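Local atomic coordinates of uncharacterized protein (Dyadobacter fermentans, PDB entry 3MFN), a protein that is of unknown function, is mainly helical, belongs to the DUF5618 family and is found here as a two-subunit assembly. Residues K67-T72 / L122-D127; T72-V77 / N111-V116. All blocks are in the same frame, centred on the assembly; numbering follows the deposited sequence.

How the contacts relate
After helix 34-52 and a short hairpin, the chain enters helix 63-85, which supplies the first half of both contacts. Past helix 95-103 it returns along helix 107-126, and contact 2 forms first, where 111-116 meets 72-77 and closes the inner loop. About three turns further on, 122-127 reaches 67-72 and contact 1 closes the outer loop, so contact 2 is nested inside contact 1, as expected of two antiparallel helices. Thr72 belongs to both. Buried side chains fill a gap of 11.6 Å between the local axes in contact 2, whereas the local axes come within 6.7 Å in contact 1, bringing backbone against backbone at the partly exposed end of helix 107-126.

Contact 1: K67-T72 / L122-D127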
ATOM      1  N   LYS A  67      -7.077   7.457  -8.754  1.00 14.47           N
ATOM      2  CA  LYS A  67      -7.046   8.626  -7.864  1.00 16.33           C
ATOM      3  C   LYS A  67      -8.429   9.059  -7.321  1.00 16.73           C
ATOM      4  O   LYS A  67      -8.621   9.246  -6.117  1.00 17.61           O
ATOM      5  CB  LYS A  67      -6.354   9.807  -8.537  1.00 16.49           C
ATOM      6  CG  LYS A  67      -4.870   9.605  -8.712  1.00 14.82           C
ATOM      7  CD  LYS A  67      -4.276  10.626  -9.656  1.00 15.51           C
ATOM      8  CE  LYS A  67      -2.779  10.437  -9.831  1.00 17.62           C
ATOM      9  NZ  LYS A  67      -2.207  11.287 -10.922  1.00 13.63           N
HETATM   10  N   MSE A  68      -9.404   9.103  -8.208  1.00 16.67           N
HETATM   11  CA  MSE A  68     -10.771   9.505  -7.915  1.00 15.83           C
HETATM   12  C   MSE A  68     -11.442   8.538  -6.998  1.00 16.21           C
HETATM   13  O   MSE A  68     -12.077   8.948  -5.993  1.00 17.44           O
HETATM   14  CB  MSE A  68     -11.540   9.523  -9.312  1.00 16.69           C
HETATM   15  CG  MSE A  68     -12.787  10.222  -9.238  1.00 17.90           C
HETATM   16 SE   MSE A  68     -13.768  10.269 -10.881  0.70 22.01          SE
HETATM   17  CE  MSE A  68     -12.504  10.992 -12.112  1.00 10.84           C
ATOM     18  N   ALA A  69     -11.241   7.244  -7.287  1.00 16.17           N
ATOM     19  CA  ALA A  69     -11.761   6.188  -6.443  1.00 16.81           C
ATOM     20  C   ALA A  69     -11.139   6.206  -5.097  1.00 16.06           C
ATOM     21  O   ALA A  69     -11.810   6.049  -4.099  1.00 16.33           O
ATOM     22  CB  ALA A  69     -11.612   4.793  -7.066  1.00 14.38           C
ATOM     23  N   GLY A  70      -9.829   6.338  -5.039  1.00 16.74           N
ATOM     24  CA  GLY A  70      -9.201   6.440  -3.756  1.00 14.22           C
ATOM     25  C   GLY A  70      -9.686   7.575  -2.896  1.00 14.29           C
ATOM     26  O   GLY A  70      -9.878   7.412  -1.669  1.00 14.19           O
ATOM     27  N   HIS A  71      -9.779   8.761  -3.492  1.00 14.99           N
ATOM     28  CA  HIS A  71     -10.195   9.933  -2.766  1.00 15.04           C
ATOM     29  C   HIS A  71     -11.634   9.763  -2.238  1.00 15.71           C
ATOM     30  O   HIS A  71     -11.923  10.008  -1.018  1.00 16.81           O
ATOM     31  CB  HIS A  71     -10.120  11.164  -3.652  1.00 15.50           C
ATOM     32  CG  HIS A  71     -10.554  12.389  -2.957  1.00 17.18           C
ATOM     33  ND1 HIS A  71      -9.834  12.923  -1.913  1.00 18.93           N
ATOM     34  CD2 HIS A  71     -11.702  13.107  -3.046  1.00 16.37           C
ATOM     35  CE1 HIS A  71     -10.496  13.954  -1.422  1.00 21.89           C
ATOM     36  NE2 HIS A  71     -11.607  14.117  -2.134  1.00 20.69           N
ATOM     37  N   THR A  72     -12.498   9.236  -3.102  1.00 15.06           N
ATOM     38  CA  THR A  72     -13.872   9.016  -2.759  1.00 15.97           C
ATOM     39  C   THR A  72     -14.017   7.991  -1.602  1.00 16.88           C
ATOM     40  O   THR A  72     -14.762   8.256  -0.584  1.00 17.30           O
ATOM     41  CB  THR A  72     -14.667   8.558  -3.999  1.00 17.04           C
ATOM     42  OG1 THR A  72     -14.542   9.542  -4.996  1.00 17.58           O
ATOM     43  CG2 THR A  72     -16.178   8.392  -3.707  1.00 16.42           C
ATOM     44  N   LEU A 122      -2.863   7.778   0.171  1.00 19.55           N
ATOM     45  CA  LEU A 122      -1.536   8.005  -0.441  1.00 18.04           C
ATOM     46  C   LEU A 122      -1.336   7.222  -1.726  1.00 17.54           C
ATOM     47  O   LEU A 122      -1.099   7.834  -2.800  1.00 16.25           O
ATOM     48  CB  LEU A 122      -0.407   7.730   0.532  1.00 17.98           C
ATOM     49  CG  LEU A 122      -0.388   8.646   1.794  1.00 21.55           C
ATOM     50  CD1 LEU A 122       0.690   8.187   2.904  1.00 20.39           C
ATOM     51  CD2 LEU A 122      -0.240  10.215   1.444  1.00 21.34           C
ATOM     52  N   VAL A 123      -1.428   5.896  -1.651  1.00 16.22           N
ATOM     53  CA  VAL A 123      -1.130   5.077  -2.822  1.00 15.58           C
ATOM     54  C   VAL A 123      -2.125   5.283  -4.005  1.00 16.59           C
ATOM     55  O   VAL A 123      -1.710   5.438  -5.185  1.00 14.56           O
ATOM     56  CB  VAL A 123      -1.039   3.562  -2.423  1.00 16.09           C
ATOM     57  CG1 VAL A 123      -0.879   2.688  -3.671  1.00 16.23           C
ATOM     58  CG2 VAL A 123       0.157   3.335  -1.367  1.00 11.17           C
HETATM   59  N   MSE A 124      -3.405   5.228  -3.697  1.00 16.19           N
HETATM   60  CA  MSE A 124      -4.457   5.409  -4.740  1.00 16.82           C
HETATM   61  C   MSE A 124      -4.693   6.895  -4.946  1.00 17.17           C
HETATM   62  O   MSE A 124      -4.421   7.418  -6.005  1.00 18.19           O
HETATM   63  CB  MSE A 124      -5.773   4.762  -4.289  1.00 15.54           C
HETATM   64  CG  MSE A 124      -5.704   3.278  -4.262  1.00 19.30           C
HETATM   65 SE   MSE A 124      -7.367   2.560  -3.629  0.70 20.72          SE
HETATM   66  CE  MSE A 124      -8.337   2.783  -5.273  1.00 16.22           C
ATOM     67  N   ALA A 125      -5.189   7.614  -3.939  1.00 18.00           N
ATOM     68  CA  ALA A 125      -5.690   9.013  -4.250  1.00 18.49           C
ATOM     69  C   ALA A 125      -4.629   9.952  -4.795  1.00 17.91           C
ATOM     70  O   ALA A 125      -4.902  10.777  -5.658  1.00 19.13           O
ATOM     71  CB  ALA A 125      -6.426   9.679  -3.015  1.00 15.67           C
ATOM     72  N   TYR A 126      -3.452   9.886  -4.207  1.00 18.79           N
ATOM     73  CA  TYR A 126      -2.354  10.745  -4.570  1.00 18.67           C
ATOM     74  C   TYR A 126      -1.492  10.211  -5.668  1.00 19.32           C
ATOM     75  O   TYR A 126      -1.202  10.947  -6.609  1.00 17.68           O
ATOM     76  CB  TYR A 126      -1.473  11.015  -3.347  1.00 19.49           C
ATOM     77  CG  TYR A 126      -0.777  12.315  -3.386  1.00 22.98           C
ATOM     78  CD1 TYR A 126      -1.494  13.508  -3.217  1.00 28.09           C
ATOM     79  CD2 TYR A 126       0.603  12.393  -3.586  1.00 27.23           C
ATOM     80  CE1 TYR A 126      -0.846  14.761  -3.211  1.00 27.48           C
ATOM     81  CE2 TYR A 126       1.266  13.627  -3.577  1.00 29.05           C
ATOM     82  CZ  TYR A 126       0.525  14.824  -3.398  1.00 30.54           C
ATOM     83  OH  TYR A 126       1.134  16.078  -3.364  1.00 31.77           O
ATOM     84  N   ASP A 127      -1.052   8.947  -5.562  1.00 20.21           N
ATOM     85  CA  ASP A 127      -0.123   8.384  -6.586  1.00 20.64           C
ATOM     86  C   ASP A 127      -0.796   7.654  -7.715  1.00 20.74           C
ATOM     87  O   ASP A 127      -0.167   7.358  -8.718  1.00 18.95           O
ATOM     88  CB  ASP A 127       0.840   7.401  -5.950  1.00 22.42           C
ATOM     89  CG  ASP A 127       1.884   8.093  -5.053  1.00 26.36           C
ATOM     90  OD1 ASP A 127       1.819   9.341  -4.928  1.00 26.86           O
ATOM     91  OD2 ASP A 127       2.768   7.364  -4.521  1.00 29.95           O
TER
HETATM   92  O   HOH W   1       0.610  10.833  -9.470  1.00 39.09           O
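Ala125 sets its methyl group on the flat Gly70-His71 peptide: CB stands almost straight above His71 N, 3.5 Å away, on the face of that peptide turned to helix 107-126. The imidazole of His71 leads away from the contact, leaving its CB as the part of the side chain that meets Ala125. Gly70 presents bare backbone here, with its CA against CB of selenomethionine Met124.

With so little side chain between them, the backbones exchange a reciprocal pair of weak contacts. Lys67 CA points its hydrogen at Met124 O over 3.4 Å, and Ala125 CA does the same toward Lys67 O over 3.5 Å. The methylene groups of Lys67 extend the line: CG lies 3.3 Å from Ala125 O, and the stretched chain carries CE on to Tyr126 O. At its end, NZ is linked to Tyr126 O by two weak hydrogen bonds through a water.

On the inner side, Met124 bends at its last torsion (chi3 78°), folding CE back toward Gly70 and to 4.2 Å from Ala69 CB. Leu49 of helix 34-52 touches both Ala69 and Met124, continuing this apolar patch onto that neighbouring helix. A wider pi-type turn lies in this part of helix 107-126, with Asp127 N bonded to Leu122 O; Asp127 also packs against Leu122 of the second subunit.

The whole is characteristic of a close helix crossing, in which glycine and alanine allow local axes inclined at 118° to approach within 6.7 Å and CA-H...O contacts to span the join.

Contact 2: T72-V77 / N111-V116; sequences TAYSGV and NTFVSV
Tyr74 and Val77 face Phe113 and Val116 across an antiparallel helix pair, part of the mainly helical bundle of this chain. The local axes run at 152° to each other and stand 11.6 Å apart, a separation bridged by side chains. All four are buried, close to the centre of the chain, and the example illustrates how aromatic rings and branched aliphatic groups share one helix interface.

The aromatic pair comes first. The Tyr74 and Phe113 side chains cross at about a right angle, with Tyr74 CE1 4.2 Å from Phe113 CE1 and the phenolic OH near the far end of the other ring, 3.7 Å from Phe113 CZ. Each ring reaches the interface because its CG is anti to the backbone N (chi1 -174° for Tyr74, 173° for Phe113), which brings both rings into the space between the helices. The Tyr74 ring also meets that of His121, while Phe113 rests on Val95, Lys99 and Leu102 of helix 95-103.

Aliphatic groups meet the rings at their edges. Val116 CG1 lies in the plane of the Tyr74 ring, 3.9 Å from CD1, and Val77 CG1 comes to the rim of the Phe113 ring near its plane. Val77 also touches Ala142 and Ile145 of helix 132-153, so the apolar layer takes in that helix as well as 95-103.

Polar atoms serve the outer side of 111-116, where Ser115 OG is hydrogen-bonded to Asp131 of the second subunit.

Between the aliphatic side chains themselves, a single methyl does double duty: Val116 CG1, already at the tyrosine edge, also meets Val77 CG2 at 4.2 Å.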
ATOM      1  N   THR A  72     -12.498   9.236  -3.102  1.00 15.06           N
ATOM      2  CA  THR A  72     -13.872   9.016  -2.759  1.00 15.97           C
ATOM      3  C   THR A  72     -14.017   7.991  -1.602  1.00 16.88           C
ATOM      4  O   THR A  72     -14.762   8.256  -0.584  1.00 17.30           O
ATOM      5  CB  THR A  72     -14.667   8.558  -3.999  1.00 17.04           C
ATOM      6  OG1 THR A  72     -14.542   9.542  -4.996  1.00 17.58           O
ATOM      7  CG2 THR A  72     -16.178   8.392  -3.707  1.00 16.42           C
ATOM      8  N   ALA A  73     -13.347   6.844  -1.733  1.00 16.62           N
ATOM      9  CA  ALA A  73     -13.362   5.845  -0.643  1.00 15.99           C
ATOM     10  C   ALA A  73     -12.835   6.407   0.675  1.00 16.15           C
ATOM     11  O   ALA A  73     -13.468   6.251   1.705  1.00 17.40           O
ATOM     12  CB  ALA A  73     -12.571   4.582  -1.029  1.00 16.15           C
ATOM     13  N   TYR A  74     -11.684   7.061   0.650  1.00 16.48           N
ATOM     14  CA  TYR A  74     -11.123   7.697   1.796  1.00 15.66           C
ATOM     15  C   TYR A  74     -12.038   8.779   2.394  1.00 17.88           C
ATOM     16  O   TYR A  74     -12.208   8.804   3.628  1.00 15.82           O
ATOM     17  CB  TYR A  74      -9.776   8.307   1.486  1.00 17.02           C
ATOM     18  CG  TYR A  74      -9.065   8.878   2.710  1.00 15.13           C
ATOM     19  CD1 TYR A  74      -8.650   8.041   3.730  1.00 17.67           C
ATOM     20  CD2 TYR A  74      -8.797  10.246   2.827  1.00 17.32           C
ATOM     21  CE1 TYR A  74      -7.997   8.540   4.824  1.00 15.55           C
ATOM     22  CE2 TYR A  74      -8.106  10.750   3.905  1.00 21.97           C
ATOM     23  CZ  TYR A  74      -7.733   9.887   4.903  1.00 19.35           C
ATOM     24  OH  TYR A  74      -7.117  10.362   5.987  1.00 25.05           O
ATOM     25  N   SER A  75     -12.668   9.604   1.560  1.00 16.99           N
ATOM     26  CA  SER A  75     -13.594  10.651   2.015  1.00 17.40           C
ATOM     27  C   SER A  75     -14.811   9.989   2.694  1.00 18.94           C
ATOM     28  O   SER A  75     -15.378  10.527   3.652  1.00 18.83           O
ATOM     29  CB  SER A  75     -14.035  11.512   0.816  1.00 17.60           C
ATOM     30  OG  SER A  75     -12.902  12.202   0.289  1.00 18.59           O
ATOM     31  N   GLY A  76     -15.187   8.807   2.218  1.00 18.83           N
ATOM     32  CA  GLY A  76     -16.243   8.027   2.880  1.00 18.92           C
ATOM     33  C   GLY A  76     -15.919   7.703   4.314  1.00 18.91           C
ATOM     34  O   GLY A  76     -16.718   7.924   5.234  1.00 18.45           O
ATOM     35  N   VAL A  77     -14.724   7.141   4.519  1.00 19.11           N
ATOM     36  CA  VAL A  77     -14.240   6.824   5.827  1.00 17.53           C
ATOM     37  C   VAL A  77     -14.219   8.085   6.699  1.00 18.09           C
ATOM     38  O   VAL A  77     -14.695   8.062   7.862  1.00 18.27           O
ATOM     39  CB  VAL A  77     -12.828   6.175   5.772  1.00 17.11           C
ATOM     40  CG1 VAL A  77     -12.255   5.934   7.230  1.00 16.39           C
ATOM     41  CG2 VAL A  77     -12.856   4.954   4.943  1.00 14.89           C
ATOM     42  N   ASN A 111      -4.482   1.273  13.873  1.00 21.00           N
ATOM     43  CA  ASN A 111      -3.627   0.685  12.852  1.00 20.70           C
ATOM     44  C   ASN A 111      -4.419   0.478  11.575  1.00 20.45           C
ATOM     45  O   ASN A 111      -3.907   0.726  10.500  1.00 20.04           O
ATOM     46  CB  ASN A 111      -3.026  -0.656  13.298  1.00 20.36           C
ATOM     47  CG  ASN A 111      -1.960  -0.502  14.372  1.00 23.78           C
ATOM     48  OD1 ASN A 111      -1.370   0.539  14.516  1.00 22.35           O
ATOM     49  ND2 ASN A 111      -1.741  -1.547  15.130  1.00 23.15           N
ATOM     50  N   THR A 112      -5.671   0.024  11.708  1.00 20.89           N
ATOM     51  CA  THR A 112      -6.538  -0.164  10.572  1.00 20.71           C
ATOM     52  C   THR A 112      -6.714   1.152   9.792  1.00 22.40           C
ATOM     53  O   THR A 112      -6.647   1.161   8.545  1.00 20.64           O
ATOM     54  CB  THR A 112      -7.933  -0.761  11.003  1.00 22.10           C
ATOM     55  OG1 THR A 112      -7.734  -2.018  11.643  1.00 21.83           O
ATOM     56  CG2 THR A 112      -8.922  -0.941   9.827  1.00 16.66           C
ATOM     57  N   PHE A 113      -6.974   2.250  10.507  1.00 21.08           N
ATOM     58  CA  PHE A 113      -7.144   3.519   9.849  1.00 20.71           C
ATOM     59  C   PHE A 113      -5.847   3.966   9.166  1.00 20.41           C
ATOM     60  O   PHE A 113      -5.892   4.565   8.060  1.00 20.00           O
ATOM     61  CB  PHE A 113      -7.603   4.628  10.872  1.00 19.64           C
ATOM     62  CG  PHE A 113      -7.631   5.985  10.283  1.00 21.08           C
ATOM     63  CD1 PHE A 113      -8.639   6.338   9.384  1.00 21.44           C
ATOM     64  CD2 PHE A 113      -6.624   6.871  10.511  1.00 21.07           C
ATOM     65  CE1 PHE A 113      -8.646   7.556   8.814  1.00 22.15           C
ATOM     66  CE2 PHE A 113      -6.633   8.101   9.921  1.00 22.45           C
ATOM     67  CZ  PHE A 113      -7.625   8.443   9.069  1.00 21.33           C
ATOM     68  N   VAL A 114      -4.699   3.718   9.789  1.00 20.13           N
ATOM     69  CA  VAL A 114      -3.422   4.179   9.197  1.00 19.53           C
ATOM     70  C   VAL A 114      -3.206   3.479   7.831  1.00 18.86           C
ATOM     71  O   VAL A 114      -2.731   4.095   6.830  1.00 19.15           O
ATOM     72  CB  VAL A 114      -2.213   3.960  10.171  1.00 21.61           C
ATOM     73  CG1 VAL A 114      -0.830   4.319   9.472  1.00 21.32           C
ATOM     74  CG2 VAL A 114      -2.379   4.849  11.427  1.00 20.03           C
ATOM     75  N   SER A 115      -3.571   2.211   7.793  1.00 17.67           N
ATOM     76  CA  SER A 115      -3.490   1.424   6.601  1.00 19.35           C
ATOM     77  C   SER A 115      -4.455   1.959   5.546  1.00 20.73           C
ATOM     78  O   SER A 115      -4.060   2.112   4.395  1.00 21.59           O
ATOM     79  CB  SER A 115      -3.755  -0.047   6.930  1.00 20.10           C
ATOM     80  OG  SER A 115      -3.305  -0.886   5.908  1.00 20.12           O
ATOM     81  N   VAL A 116      -5.708   2.253   5.934  1.00 19.12           N
ATOM     82  CA  VAL A 116      -6.603   2.990   5.035  1.00 19.40           C
ATOM     83  C   VAL A 116      -6.003   4.269   4.456  1.00 19.88           C
ATOM     84  O   VAL A 116      -6.063   4.511   3.229  1.00 21.30           O
ATOM     85  CB  VAL A 116      -7.886   3.307   5.747  1.00 20.46           C
ATOM     86  CG1 VAL A 116      -8.736   4.290   4.941  1.00 21.91           C
ATOM     87  CG2 VAL A 116      -8.649   2.039   6.042  1.00 20.09           C
TER